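Long-range contacts in beta-galactosidase (Streptococcus pneumoniae, PDB 4CU9), which hydrolyses terminal beta-galactosides and, through the carbohydrate-binding module described here, probably recognises galactose-containing glycans: residues A[16-21]-A[112-117]; A[41-46]-A[176-181]; A[65-70]-A[158-163]; A[84-89]-A[141-146]. One frame throughout, in Å; residues are numbered along the deposited sequence.

Interaction 1 (A[16-21]-A[112-117]); sequences SNQAFA and TYYSNY. With EDO (1,2-ethanediol), chain D.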
loop_
_atom_site.group_PDB
_atom_site.type_symbol
_atom_site.label_atom_id
_atom_site.label_comp_id
_atom_site.label_asym_id
_atom_site.label_seq_id
_atom_site.Cartn_x
_atom_site.Cartn_y
_atom_site.Cartn_z
ATOM N N SER A 16 14.730 -6.408 -5.306
ATOM C CA SER A 16 14.396 -4.999 -5.092
ATOM C C SER A 16 13.176 -4.806 -4.161
ATOM O O SER A 16 12.735 -5.744 -3.498
ATOM C CB SER A 16 14.112 -4.350 -6.452
ATOM O OG SER A 16 14.035 -2.942 -6.307
ATOM N N ASN A 17 12.624 -3.585 -4.128
ATOM C CA ASN A 17 11.538 -3.259 -3.194
ATOM C C ASN A 17 10.365 -4.217 -3.291
ATOM O O ASN A 17 9.990 -4.690 -4.388
ATOM C CB ASN A 17 11.006 -1.851 -3.389
ATOM C CG ASN A 17 12.048 -0.759 -3.215
ATOM O OD1 ASN A 17 13.050 -0.891 -2.508
ATOM N ND2 ASN A 17 11.738 0.393 -3.792
ATOM N N GLN A 18 9.783 -4.511 -2.129
ATOM C CA GLN A 18 8.691 -5.478 -2.016
ATOM C C GLN A 18 7.396 -4.817 -1.564
ATOM O O GLN A 18 7.343 -4.244 -0.468
ATOM C CB GLN A 18 9.070 -6.577 -1.012
ATOM C CG GLN A 18 7.982 -7.615 -0.824
ATOM C CD GLN A 18 7.686 -8.374 -2.127
ATOM O OE1 GLN A 18 8.551 -9.070 -2.639
ATOM N NE2 GLN A 18 6.500 -8.190 -2.687
ATOM N N ALA A 19 6.364 -4.904 -2.413
ATOM C CA ALA A 19 5.084 -4.354 -2.083
ATOM C C ALA A 19 4.426 -5.311 -1.111
ATOM O O ALA A 19 4.717 -6.508 -1.106
ATOM C CB ALA A 19 4.230 -4.167 -3.320
ATOM N N PHE A 20 3.615 -4.760 -0.223
ATOM C CA PHE A 20 2.860 -5.577 0.746
ATOM C C PHE A 20 1.501 -5.002 1.009
ATOM O O PHE A 20 1.281 -3.762 0.855
ATOM C CB PHE A 20 3.643 -5.800 2.055
ATOM C CG PHE A 20 3.765 -4.558 2.874
ATOM C CD1 PHE A 20 4.777 -3.668 2.629
ATOM C CD2 PHE A 20 2.797 -4.262 3.795
ATOM C CE1 PHE A 20 4.850 -2.489 3.382
ATOM C CE2 PHE A 20 2.849 -3.092 4.526
ATOM C CZ PHE A 20 3.873 -2.215 4.303
ATOM N N ALA A 21 0.604 -5.860 1.508
ATOM C CA ALA A 21 -0.711 -5.442 1.944
ATOM C C ALA A 21 -1.287 -6.257 3.101
ATOM O O ALA A 21 -0.969 -7.430 3.267
ATOM C CB ALA A 21 -1.692 -5.404 0.778
ATOM N N THR A 112 6.073 -13.847 4.765
ATOM C CA THR A 112 5.788 -14.906 3.810
ATOM C C THR A 112 4.507 -14.582 3.026
ATOM O O THR A 112 4.473 -14.605 1.791
ATOM C CB THR A 112 5.657 -16.257 4.521
ATOM O OG1 THR A 112 6.917 -16.567 5.118
ATOM C CG2 THR A 112 5.319 -17.342 3.503
ATOM N N TYR A 113 3.470 -14.229 3.760
ATOM C CA TYR A 113 2.177 -13.872 3.193
ATOM C C TYR A 113 2.114 -12.363 3.087
ATOM O O TYR A 113 1.338 -11.714 3.781
ATOM C CB TYR A 113 1.035 -14.418 4.057
ATOM C CG TYR A 113 0.924 -15.945 3.961
ATOM C CD1 TYR A 113 0.206 -16.528 2.938
ATOM C CD2 TYR A 113 1.546 -16.778 4.881
ATOM C CE1 TYR A 113 0.092 -17.915 2.825
ATOM C CE2 TYR A 113 1.443 -18.170 4.783
ATOM C CZ TYR A 113 0.722 -18.730 3.750
ATOM O OH TYR A 113 0.602 -20.093 3.608
ATOM N N TYR A 114 2.959 -11.824 2.207
ATOM C CA TYR A 114 3.127 -10.378 2.140
ATOM C C TYR A 114 1.902 -9.665 1.537
ATOM O O TYR A 114 1.740 -8.484 1.757
ATOM C CB TYR A 114 4.421 -10.001 1.421
ATOM C CG TYR A 114 4.538 -10.504 0.018
ATOM C CD1 TYR A 114 3.913 -9.835 -1.027
ATOM C CD2 TYR A 114 5.306 -11.639 -0.290
ATOM C CE1 TYR A 114 4.032 -10.247 -2.330
ATOM C CE2 TYR A 114 5.447 -12.049 -1.605
ATOM C CZ TYR A 114 4.792 -11.363 -2.617
ATOM O OH TYR A 114 4.912 -11.750 -3.930
ATOM N N SER A 115 1.027 -10.385 0.855
ATOM C CA SER A 115 -0.219 -9.787 0.311
ATOM C C SER A 115 -1.410 -9.908 1.243
ATOM O O SER A 115 -2.465 -9.306 1.005
ATOM C CB SER A 115 -0.586 -10.435 -1.016
ATOM O OG SER A 115 -1.128 -11.727 -0.788
ATOM N N ASN A 116 -1.262 -10.692 2.306
ATOM C CA ASN A 116 -2.355 -10.966 3.204
ATOM C C ASN A 116 -1.837 -11.182 4.625
ATOM O O ASN A 116 -2.170 -12.172 5.284
ATOM C CB ASN A 116 -3.137 -12.183 2.721
ATOM C CG ASN A 116 -4.178 -11.836 1.713
ATOM O OD1 ASN A 116 -5.156 -11.214 2.040
ATOM N ND2 ASN A 116 -3.967 -12.233 0.457
ATOM N N TYR A 117 -1.063 -10.212 5.123
ATOM C CA TYR A 117 -0.433 -10.420 6.409
ATOM C C TYR A 117 -1.435 -10.473 7.526
ATOM O O TYR A 117 -1.187 -11.155 8.521
ATOM C CB TYR A 117 0.704 -9.446 6.699
ATOM C CG TYR A 117 0.348 -8.017 6.951
ATOM C CD1 TYR A 117 -0.336 -7.626 8.112
ATOM C CD2 TYR A 117 0.703 -7.050 6.038
ATOM C CE1 TYR A 117 -0.646 -6.285 8.353
ATOM C CE2 TYR A 117 0.390 -5.726 6.266
ATOM C CZ TYR A 117 -0.276 -5.345 7.423
ATOM O OH TYR A 117 -0.579 -4.019 7.619
HETATM C C1 EDO D . -2.637 -3.472 10.720
HETATM O O1 EDO D . -2.387 -3.266 9.313
HETATM C C2 EDO D . -1.760 -2.651 11.673
HETATM O O2 EDO D . -2.226 -1.305 11.728
#

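Interaction 2 (A[41-46]-A[176-181]); sequences GDHSEN and MIEMTF. With CA (calcium ion), chain C.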
loop_
_atom_site.group_PDB
_atom_site.type_symbol
_atom_site.label_atom_id
_atom_site.label_comp_id
_atom_site.label_asym_id
_atom_site.label_seq_id
_atom_site.Cartn_x
_atom_site.Cartn_y
_atom_site.Cartn_z
ATOM N N GLY A 41 6.067 -0.449 -11.935
ATOM C CA GLY A 41 6.237 0.579 -12.954
ATOM C C GLY A 41 5.134 0.662 -13.987
ATOM O O GLY A 41 5.103 1.617 -14.763
ATOM N N ASP A 42 4.239 -0.341 -14.007
ATOM C CA ASP A 42 3.207 -0.459 -15.013
ATOM C C ASP A 42 1.965 0.285 -14.524
ATOM O O ASP A 42 1.629 0.228 -13.350
ATOM C CB ASP A 42 2.902 -1.938 -15.302
ATOM C CG ASP A 42 1.611 -2.130 -16.057
ATOM O OD1 ASP A 42 1.638 -2.091 -17.300
ATOM O OD2 ASP A 42 0.539 -2.259 -15.406
ATOM N N HIS A 43 1.295 0.979 -15.441
ATOM C CA HIS A 43 0.083 1.709 -15.114
ATOM C C HIS A 43 -1.128 1.203 -15.895
ATOM O O HIS A 43 -2.054 1.940 -16.109
ATOM C CB HIS A 43 0.302 3.217 -15.272
ATOM C CG HIS A 43 1.279 3.780 -14.284
ATOM N ND1 HIS A 43 0.896 4.422 -13.123
ATOM C CD2 HIS A 43 2.632 3.778 -14.276
ATOM C CE1 HIS A 43 1.969 4.785 -12.441
ATOM N NE2 HIS A 43 3.038 4.404 -13.117
ATOM N N SER A 44 -1.137 -0.084 -16.258
ATOM C CA SER A 44 -2.284 -0.688 -16.913
ATOM C C SER A 44 -3.416 -0.877 -15.899
ATOM O O SER A 44 -3.197 -1.411 -14.808
ATOM C CB SER A 44 -1.922 -2.074 -17.483
ATOM O OG SER A 44 -0.735 -2.026 -18.259
ATOM N N GLU A 45 -4.625 -0.501 -16.286
ATOM C CA GLU A 45 -5.823 -0.691 -15.461
ATOM C C GLU A 45 -6.113 -2.144 -15.147
ATOM O O GLU A 45 -6.765 -2.443 -14.133
ATOM C CB GLU A 45 -7.051 -0.024 -16.121
ATOM C CG GLU A 45 -6.841 1.463 -16.311
ATOM C CD GLU A 45 -8.088 2.236 -16.694
ATOM O OE1 GLU A 45 -9.153 1.628 -16.930
ATOM O OE2 GLU A 45 -7.980 3.479 -16.768
ATOM N N ASN A 46 -5.604 -3.043 -15.977
ATOM C CA ASN A 46 -5.845 -4.472 -15.800
ATOM C C ASN A 46 -4.822 -5.186 -14.924
ATOM O O ASN A 46 -4.929 -6.393 -14.721
ATOM C CB ASN A 46 -5.942 -5.142 -17.169
ATOM C CG ASN A 46 -7.226 -4.779 -17.891
ATOM O OD1 ASN A 46 -7.207 -4.300 -19.021
ATOM N ND2 ASN A 46 -8.354 -4.994 -17.224
ATOM N N MET A 176 -5.702 -0.078 -6.474
ATOM C CA MET A 176 -4.554 0.716 -6.868
ATOM C C MET A 176 -3.772 0.085 -7.970
ATOM O O MET A 176 -3.586 -1.154 -8.016
ATOM C CB MET A 176 -3.559 0.974 -5.705
ATOM C CG MET A 176 -4.131 1.586 -4.463
ATOM S SD MET A 176 -2.884 2.048 -3.227
ATOM C CE MET A 176 -2.098 3.430 -3.982
ATOM N N ILE A 177 -3.257 0.958 -8.830
ATOM C CA ILE A 177 -2.430 0.536 -9.948
ATOM C C ILE A 177 -0.945 0.724 -9.673
ATOM O O ILE A 177 -0.130 0.006 -10.222
ATOM C CB ILE A 177 -2.866 1.305 -11.215
ATOM C CG1 ILE A 177 -4.235 0.795 -11.650
ATOM C CG2 ILE A 177 -1.868 1.169 -12.354
ATOM C CD1 ILE A 177 -4.975 1.797 -12.524
ATOM N N GLU A 178 -0.605 1.735 -8.880
ATOM C CA GLU A 178 0.774 1.982 -8.535
ATOM C C GLU A 178 0.882 2.748 -7.228
ATOM O O GLU A 178 0.045 3.586 -6.902
ATOM C CB GLU A 178 1.515 2.714 -9.670
ATOM C CG GLU A 178 3.038 2.677 -9.561
ATOM C CD GLU A 178 3.678 1.368 -9.984
ATOM O OE1 GLU A 178 2.971 0.438 -10.473
ATOM O OE2 GLU A 178 4.919 1.261 -9.857
ATOM N N MET A 179 1.932 2.427 -6.483
ATOM C CA MET A 179 2.258 3.152 -5.260
ATOM C C MET A 179 3.768 3.266 -5.248
ATOM O O MET A 179 4.448 2.248 -5.350
ATOM C CB MET A 179 1.774 2.370 -4.051
ATOM C CG MET A 179 2.248 2.893 -2.726
ATOM S SD MET A 179 1.740 1.895 -1.337
ATOM C CE MET A 179 -0.029 1.885 -1.393
ATOM N N THR A 180 4.277 4.481 -5.087
ATOM C CA THR A 180 5.715 4.751 -5.121
ATOM C C THR A 180 6.087 5.721 -4.001
ATOM O O THR A 180 5.299 6.648 -3.659
ATOM C CB THR A 180 6.106 5.393 -6.473
ATOM O OG1 THR A 180 5.456 4.716 -7.547
ATOM C CG2 THR A 180 7.573 5.302 -6.707
ATOM N N PHE A 181 7.282 5.516 -3.448
ATOM C CA PHE A 181 7.882 6.443 -2.502
ATOM C C PHE A 181 9.198 6.919 -3.081
ATOM O O PHE A 181 9.919 6.117 -3.678
ATOM C CB PHE A 181 8.078 5.778 -1.148
ATOM C CG PHE A 181 6.784 5.301 -0.561
ATOM C CD1 PHE A 181 5.930 6.191 0.073
ATOM C CD2 PHE A 181 6.368 3.989 -0.752
ATOM C CE1 PHE A 181 4.713 5.754 0.578
ATOM C CE2 PHE A 181 5.144 3.551 -0.260
ATOM C CZ PHE A 181 4.310 4.448 0.381
HETATM CA CA CA C . 1.562 -1.048 -11.372
HETATM O O HOH W 1 0.047 -2.208 -12.678
#

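Interaction 3 (A[65-70]-A[158-163]); sequences GVIFRE and AKAMRW. Unlike the reference sequence in segment 158-163: A160 (reference Val). With EDO (1,2-ethanediol), chain D.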
loop_
_atom_site.group_PDB
_atom_site.type_symbol
_atom_site.label_atom_id
_atom_site.label_comp_id
_atom_site.label_asym_id
_atom_site.label_seq_id
_atom_site.Cartn_x
_atom_site.Cartn_y
_atom_site.Cartn_z
ATOM N N GLY A 65 1.603 -1.049 1.255
ATOM C CA GLY A 65 2.866 -0.357 1.324
ATOM C C GLY A 65 4.036 -0.962 0.579
ATOM O O GLY A 65 3.878 -1.935 -0.192
ATOM N N VAL A 66 5.208 -0.403 0.827
ATOM C CA VAL A 66 6.461 -0.896 0.248
ATOM C C VAL A 66 7.525 -1.046 1.312
ATOM O O VAL A 66 7.745 -0.155 2.142
ATOM C CB VAL A 66 6.987 0.011 -0.893
ATOM C CG1 VAL A 66 8.295 -0.506 -1.476
ATOM C CG2 VAL A 66 5.938 0.226 -2.000
ATOM N N ILE A 67 8.140 -2.213 1.315
ATOM C CA ILE A 67 9.404 -2.475 2.001
ATOM C C ILE A 67 10.588 -2.196 1.051
ATOM O O ILE A 67 10.695 -2.798 -0.014
ATOM C CB ILE A 67 9.499 -3.945 2.420
ATOM C CG1 ILE A 67 8.367 -4.300 3.372
ATOM C CG2 ILE A 67 10.839 -4.218 3.090
ATOM C CD1 ILE A 67 8.058 -5.785 3.437
ATOM N N PHE A 68 11.485 -1.328 1.477
ATOM C CA PHE A 68 12.651 -0.953 0.712
ATOM C C PHE A 68 13.729 -2.030 0.807
ATOM O O PHE A 68 14.126 -2.412 1.895
ATOM C CB PHE A 68 13.190 0.403 1.195
ATOM C CG PHE A 68 12.159 1.484 1.187
ATOM C CD1 PHE A 68 11.326 1.639 0.090
ATOM C CD2 PHE A 68 11.991 2.324 2.278
ATOM C CE1 PHE A 68 10.338 2.613 0.084
ATOM C CE2 PHE A 68 11.024 3.312 2.264
ATOM C CZ PHE A 68 10.189 3.434 1.182
ATOM N N ARG A 69 14.159 -2.514 -0.351
ATOM C CA ARG A 69 15.199 -3.543 -0.455
ATOM C C ARG A 69 16.129 -3.240 -1.614
ATOM O O ARG A 69 15.742 -2.621 -2.595
ATOM C CB ARG A 69 14.581 -4.903 -0.695
ATOM C CG ARG A 69 13.621 -5.312 0.409
ATOM C CD ARG A 69 12.755 -6.473 0.003
ATOM N NE ARG A 69 13.456 -7.740 0.107
ATOM C CZ ARG A 69 13.975 -8.422 -0.915
ATOM N NH1 ARG A 69 13.936 -7.956 -2.153
ATOM N NH2 ARG A 69 14.565 -9.593 -0.696
ATOM N N GLU A 70 17.353 -3.713 -1.498
ATOM C CA GLU A 70 18.308 -3.610 -2.591
ATOM C C GLU A 70 19.172 -4.866 -2.505
ATOM O O GLU A 70 19.607 -5.237 -1.400
ATOM C CB GLU A 70 19.145 -2.346 -2.421
ATOM C CG GLU A 70 20.084 -2.027 -3.578
ATOM C CD GLU A 70 19.389 -1.280 -4.680
ATOM O OE1 GLU A 70 18.550 -1.907 -5.363
ATOM O OE2 GLU A 70 19.689 -0.085 -4.871
ATOM N N ALA A 158 13.085 5.484 6.764
ATOM C CA ALA A 158 12.277 4.312 6.996
ATOM C C ALA A 158 12.719 3.122 6.142
ATOM O O ALA A 158 13.285 3.271 5.044
ATOM C CB ALA A 158 10.813 4.623 6.709
ATOM N N LYS A 159 12.445 1.956 6.676
ATOM C CA LYS A 159 12.655 0.690 5.976
ATOM C C LYS A 159 11.384 0.238 5.267
ATOM O O LYS A 159 11.419 -0.669 4.414
ATOM C CB LYS A 159 13.096 -0.351 6.984
ATOM C CG LYS A 159 14.515 -0.091 7.458
ATOM C CD LYS A 159 15.026 -1.018 8.538
ATOM C CE LYS A 159 16.405 -0.483 8.975
ATOM N NZ LYS A 159 17.192 -1.323 9.919
ATOM N N ALA A 160 10.264 0.853 5.629
ATOM C CA ALA A 160 8.959 0.534 5.027
ATOM C C ALA A 160 8.039 1.720 5.226
ATOM O O ALA A 160 8.095 2.376 6.275
ATOM C CB ALA A 160 8.331 -0.697 5.663
ATOM N N MET A 161 7.218 1.990 4.215
ATOM C CA MET A 161 6.190 3.046 4.272
ATOM C C MET A 161 4.893 2.384 3.861
ATOM O O MET A 161 4.915 1.383 3.153
ATOM C CB MET A 161 6.512 4.183 3.305
ATOM C CG MET A 161 7.802 4.905 3.648
ATOM S SD MET A 161 7.777 5.986 5.085
ATOM C CE MET A 161 6.545 7.176 4.639
ATOM N N ARG A 162 3.781 2.896 4.366
ATOM C CA ARG A 162 2.482 2.434 3.941
ATOM C C ARG A 162 1.450 3.548 3.943
ATOM O O ARG A 162 1.617 4.615 4.556
ATOM C CB ARG A 162 1.985 1.251 4.805
ATOM C CG ARG A 162 1.446 1.639 6.157
ATOM C CD ARG A 162 1.038 0.449 6.960
ATOM N NE ARG A 162 0.327 0.861 8.144
ATOM C CZ ARG A 162 -0.288 0.038 8.976
ATOM N NH1 ARG A 162 -0.265 -1.285 8.753
ATOM N NH2 ARG A 162 -0.905 0.537 10.040
ATOM N N TRP A 163 0.346 3.240 3.277
ATOM C CA TRP A 163 -0.853 4.048 3.346
ATOM C C TRP A 163 -1.902 3.200 4.042
ATOM O O TRP A 163 -2.214 2.042 3.600
ATOM C CB TRP A 163 -1.338 4.454 1.950
ATOM C CG TRP A 163 -0.459 5.420 1.266
ATOM C CD1 TRP A 163 0.546 5.141 0.435
ATOM C CD2 TRP A 163 -0.468 6.835 1.433
ATOM N NE1 TRP A 163 1.158 6.291 0.021
ATOM C CE2 TRP A 163 0.557 7.355 0.633
ATOM C CE3 TRP A 163 -1.243 7.711 2.176
ATOM C CZ2 TRP A 163 0.794 8.724 0.517
ATOM C CZ3 TRP A 163 -0.991 9.100 2.060
ATOM C CH2 TRP A 163 0.015 9.564 1.223
HETATM C C1 EDO D . -2.637 -3.472 10.720
HETATM O O1 EDO D . -2.387 -3.266 9.313
HETATM C C2 EDO D . -1.760 -2.651 11.673
HETATM O O2 EDO D . -2.226 -1.305 11.728
#

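Interaction 4 (A[84-89]-A[141-146]); sequences LHFFAD and KDIAAG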
loop_
_atom_site.group_PDB
_atom_site.type_symbol
_atom_site.label_atom_id
_atom_site.label_comp_id
_atom_site.label_asym_id
_atom_site.label_seq_id
_atom_site.Cartn_x
_atom_site.Cartn_y
_atom_site.Cartn_z
ATOM N N LEU A 84 0.585 8.012 -6.008
ATOM C CA LEU A 84 -0.538 7.124 -5.817
ATOM C C LEU A 84 -1.362 7.067 -7.083
ATOM O O LEU A 84 -1.745 8.134 -7.601
ATOM C CB LEU A 84 -1.405 7.694 -4.690
ATOM C CG LEU A 84 -0.824 7.709 -3.287
ATOM C CD1 LEU A 84 -1.684 8.498 -2.324
ATOM C CD2 LEU A 84 -0.792 6.287 -2.816
ATOM N N HIS A 85 -1.639 5.871 -7.601
ATOM C CA HIS A 85 -2.535 5.719 -8.761
ATOM C C HIS A 85 -3.666 4.768 -8.378
ATOM O O HIS A 85 -3.435 3.553 -8.240
ATOM C CB HIS A 85 -1.767 5.125 -9.934
ATOM C CG HIS A 85 -2.438 5.268 -11.265
ATOM N ND1 HIS A 85 -3.740 5.681 -11.422
ATOM C CD2 HIS A 85 -1.959 5.066 -12.519
ATOM C CE1 HIS A 85 -4.038 5.733 -12.715
ATOM N NE2 HIS A 85 -2.969 5.375 -13.401
ATOM N N PHE A 86 -4.861 5.298 -8.199
ATOM C CA PHE A 86 -6.012 4.508 -7.814
ATOM C C PHE A 86 -6.811 4.065 -9.016
ATOM O O PHE A 86 -6.768 4.702 -10.084
ATOM C CB PHE A 86 -6.905 5.299 -6.852
ATOM C CG PHE A 86 -6.246 5.576 -5.536
ATOM C CD1 PHE A 86 -6.109 4.566 -4.606
ATOM C CD2 PHE A 86 -5.800 6.838 -5.207
ATOM C CE1 PHE A 86 -5.501 4.792 -3.397
ATOM C CE2 PHE A 86 -5.224 7.081 -4.000
ATOM C CZ PHE A 86 -5.092 6.063 -3.085
ATOM N N PHE A 87 -7.593 3.004 -8.807
ATOM C CA PHE A 87 -8.439 2.441 -9.837
ATOM C C PHE A 87 -9.837 2.361 -9.274
ATOM O O PHE A 87 -10.005 2.329 -8.063
ATOM C CB PHE A 87 -7.973 1.034 -10.178
ATOM C CG PHE A 87 -8.921 0.251 -11.062
ATOM C CD1 PHE A 87 -8.882 0.398 -12.431
ATOM C CD2 PHE A 87 -9.798 -0.680 -10.520
ATOM C CE1 PHE A 87 -9.723 -0.336 -13.253
ATOM C CE2 PHE A 87 -10.615 -1.444 -11.329
ATOM C CZ PHE A 87 -10.586 -1.265 -12.701
ATOM N N ALA A 88 -10.830 2.361 -10.158
ATOM C CA ALA A 88 -12.211 2.117 -9.728
ATOM C C ALA A 88 -12.957 1.295 -10.743
ATOM O O ALA A 88 -12.705 1.391 -11.933
ATOM C CB ALA A 88 -12.924 3.439 -9.506
ATOM N N ASP A 89 -13.917 0.530 -10.238
ATOM C CA ASP A 89 -14.863 -0.230 -11.044
ATOM C C ASP A 89 -16.079 -0.479 -10.154
ATOM O O ASP A 89 -16.277 0.256 -9.169
ATOM C CB ASP A 89 -14.219 -1.514 -11.598
ATOM C CG ASP A 89 -13.878 -2.530 -10.532
ATOM O OD1 ASP A 89 -14.087 -2.265 -9.322
ATOM O OD2 ASP A 89 -13.414 -3.632 -10.928
ATOM N N LYS A 141 -3.770 16.766 -5.817
ATOM C CA LYS A 141 -5.126 16.747 -6.303
ATOM C C LYS A 141 -6.020 15.881 -5.431
ATOM O O LYS A 141 -5.555 15.290 -4.448
ATOM C CB LYS A 141 -5.152 16.328 -7.755
ATOM C CG LYS A 141 -4.621 14.949 -8.038
ATOM C CD LYS A 141 -4.482 14.743 -9.538
ATOM C CE LYS A 141 -3.255 15.419 -10.076
ATOM N NZ LYS A 141 -2.947 14.938 -11.451
ATOM N N ASP A 142 -7.297 15.842 -5.785
ATOM C CA ASP A 142 -8.284 15.091 -5.012
ATOM C C ASP A 142 -7.950 13.603 -5.022
ATOM O O ASP A 142 -7.424 13.095 -5.983
ATOM C CB ASP A 142 -9.684 15.243 -5.612
ATOM C CG ASP A 142 -10.278 16.616 -5.365
ATOM O OD1 ASP A 142 -9.723 17.381 -4.555
ATOM O OD2 ASP A 142 -11.306 16.917 -6.005
ATOM N N ILE A 143 -8.283 12.930 -3.934
ATOM C CA ILE A 143 -8.062 11.495 -3.832
ATOM C C ILE A 143 -9.195 10.802 -4.563
ATOM O O ILE A 143 -10.312 10.667 -4.022
ATOM C CB ILE A 143 -7.971 11.047 -2.374
ATOM C CG1 ILE A 143 -6.923 11.899 -1.609
ATOM C CG2 ILE A 143 -7.601 9.567 -2.314
ATOM C CD1 ILE A 143 -5.517 11.847 -2.186
ATOM N N ALA A 144 -8.900 10.423 -5.801
ATOM C CA ALA A 144 -9.817 9.809 -6.722
ATOM C C ALA A 144 -9.063 8.911 -7.709
ATOM O O ALA A 144 -7.839 9.022 -7.870
ATOM C CB ALA A 144 -10.585 10.894 -7.466
ATOM N N ALA A 145 -9.801 8.038 -8.367
ATOM C CA ALA A 145 -9.272 7.140 -9.360
ATOM C C ALA A 145 -9.090 7.935 -10.665
ATOM O O ALA A 145 -9.874 8.824 -10.968
ATOM C CB ALA A 145 -10.226 5.985 -9.576
ATOM N N GLY A 146 -8.066 7.624 -11.424
ATOM C CA GLY A 146 -7.842 8.314 -12.692
ATOM C C GLY A 146 -6.400 8.707 -12.809
ATOM O O GLY A 146 -5.573 7.886 -13.121
HETATM O O HOH W 2 -5.475 7.967 -8.969
#

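Interaction 1 (A[16-21]-A[112-117])
Near A21 and Y114 the end of strand 18-21 meets a type I turn running from Y113 to N116, and the backbone N of A21 donates to Y114 O over 2.9 Å, nearly straight. A weak second bond, from Y117 N to A21 O, ties the same alanine to the start of helix 117-120. Q18 and Y114 carry the polar side of the contact. The carboxamide nitrogen of Q18 lies over one face of the Y114 ring, offset toward its rim, with Q18 NE2 3.2 Å from Y114 CE1 and the amide and ring planes inclined by 38°. That amide is held in place by its own strand: Q18 NE2 donates to A19 O at 2.9 Å, using a carbonyl lone pair and staying in the amide plane, while D36 OD1 accepts from the same nitrogen. CG of Q18 stands anti to the backbone N, and a bend at chi2 (62°) folds the chain back to that carbonyl. D36 also takes the hydroxyl of Y114, so one carboxylate fixes both partners. Farther along the same face of the strand, F20 meets Y117 edge to edge, CD2 to CE2 at 3.7 Å, and F126 adds a further ring beside F20. The hydroxyl of Y117 is hydrogen-bonded to O1 of an ethanediol, probably from the crystallisation liquor. Such loop-to-strand packing closes one border of a beta-sandwich of the galactose-binding-domain type.

Interaction 2 (A[41-46]-A[176-181])
E178 and G41 meet at the tight end of the contact, where a calcium ion draws loop 41-46 against strand 173-182. The glutamate divides its carboxylate: E178 OE1 binds calcium at 2.2 Å, and OE2 accepts from G41 N at 2.9 Å, on its syn side but 28° out of plane. A bend at chi2 (78°) turns the carboxylate toward the ion. D42 O binds the calcium ion at 2.4 Å and I177 O binds the calcium ion at 2.3 Å, one from each segment. D42 keeps its side chain for the second shell: OD2 receives a calcium-bound water and the backbone N of S44, an Asx turn, and OD1 takes the S44 hydroxyl. Close by, I177 CG2 rests tightly on H43 CA at 3.4 Å. The solvent side is looser: I177 CD1 only skims E45, and CE1 of the exposed H43 ring touches E178 CB. Y37 and D40 complete the site, a calcium site built from loop and strand, like those seen in many beta-sandwich carbohydrate-binding modules.

Interaction 3 (A[65-70]-A[158-163])
F68 brings the end of its ring against M161, CZ lying 3.7 Å from CG, while the ring edge receives A158 O nearly in plane at F68 CD2, 3.2 Å away. With CG beside its own backbone N (chi1 -54°), the ring is brought to A158 O and M161. M161, bent at both chi2 and chi3, touches the ring through CG rather than through its sulfur or terminal methyl. Behind this pair the backbones form an antiparallel ladder. V66 and M161 are a hydrogen-bonded pair, V66 N giving to M161 O at 2.9 Å and M161 N to V66 O at 3.0 Å. F68 N continues the series to K159 O, with the donor tilted 34° from the carbonyl plane. The non-hydrogen-bonded pairs G65-R162 and I67-A160 lie on the other face; G65 has no side chain, and its CA approaches R162 CA to 3.8 Å, while I67 CG1 packs loosely on A160 CB. From this face R162 runs extended from CG to NE, and its NH2 donates almost straight to ethanediol O2 at 2.8 Å. R162 NH1 donates to ethanediol O1 at 3.0 Å. E101 forms a salt bridge with NE, and W132 makes a cation-pi contact with the same arginine. Strand 61-70 is also paired with strands 18-21 and 73-86, and strand 160-166 with 97-103, while F181 of strand 173-182 packs against V66, F68 and M161.

Interaction 4 (A[84-89]-A[141-146])
F86 and I143 meet through the end of the ring and a methyl branch, F86 CE2 lying 3.8 Å from I143 CG2. The phenyl group sets off beside its own backbone N (chi1 -66°), which brings CE2 to that methyl; separately, F86 CB packs loosely on A145 CB. In I143, CG2 stands anti to the backbone N and faces the phenylalanine, and L98 of strand 97-103 lies against both side chains. Farther along, the methyls of A88 and A145 approach to 3.7 Å. Here the end of strand 73-86 is met by the loop joining strands 132-139 and 149-158, a connection at the border of the beta-sandwich. The polar links are sparse: G146 N reaches F86 O in a weak bond of 3.5 Å, and a water accepts from F86 N at 2.8 Å while donating to A144 O over the same distance. CG of H85 is anti to the backbone N (chi1 -164°), and its imidazole meets the ring of H43, whereas F87 starts off away from the loop and packs on R48 and T92.

How the interactions relate
Interactions 1 and 3 share a border: strand 18-21 pairs with strand 61-70, F20 O lying 2.8 Å from G65 N, and both contacts reach the same ethanediol through Y117 and R162. Interactions 2 and 4 are joined where I177 and E178 both face H85 in a classic beta bulge, with I177 N 2.7 Å from H85 O, so the calcium-bound stretch of 176-181 is directly paired with 84-89. Side chains of 176-181 also link interaction 2 to interaction 3, F181 CE1 packing 3.6 Å from M161 CB. Interactions 1 and 4, on opposite sides of the chain's centre, have centres about 22 Å apart and do not touch.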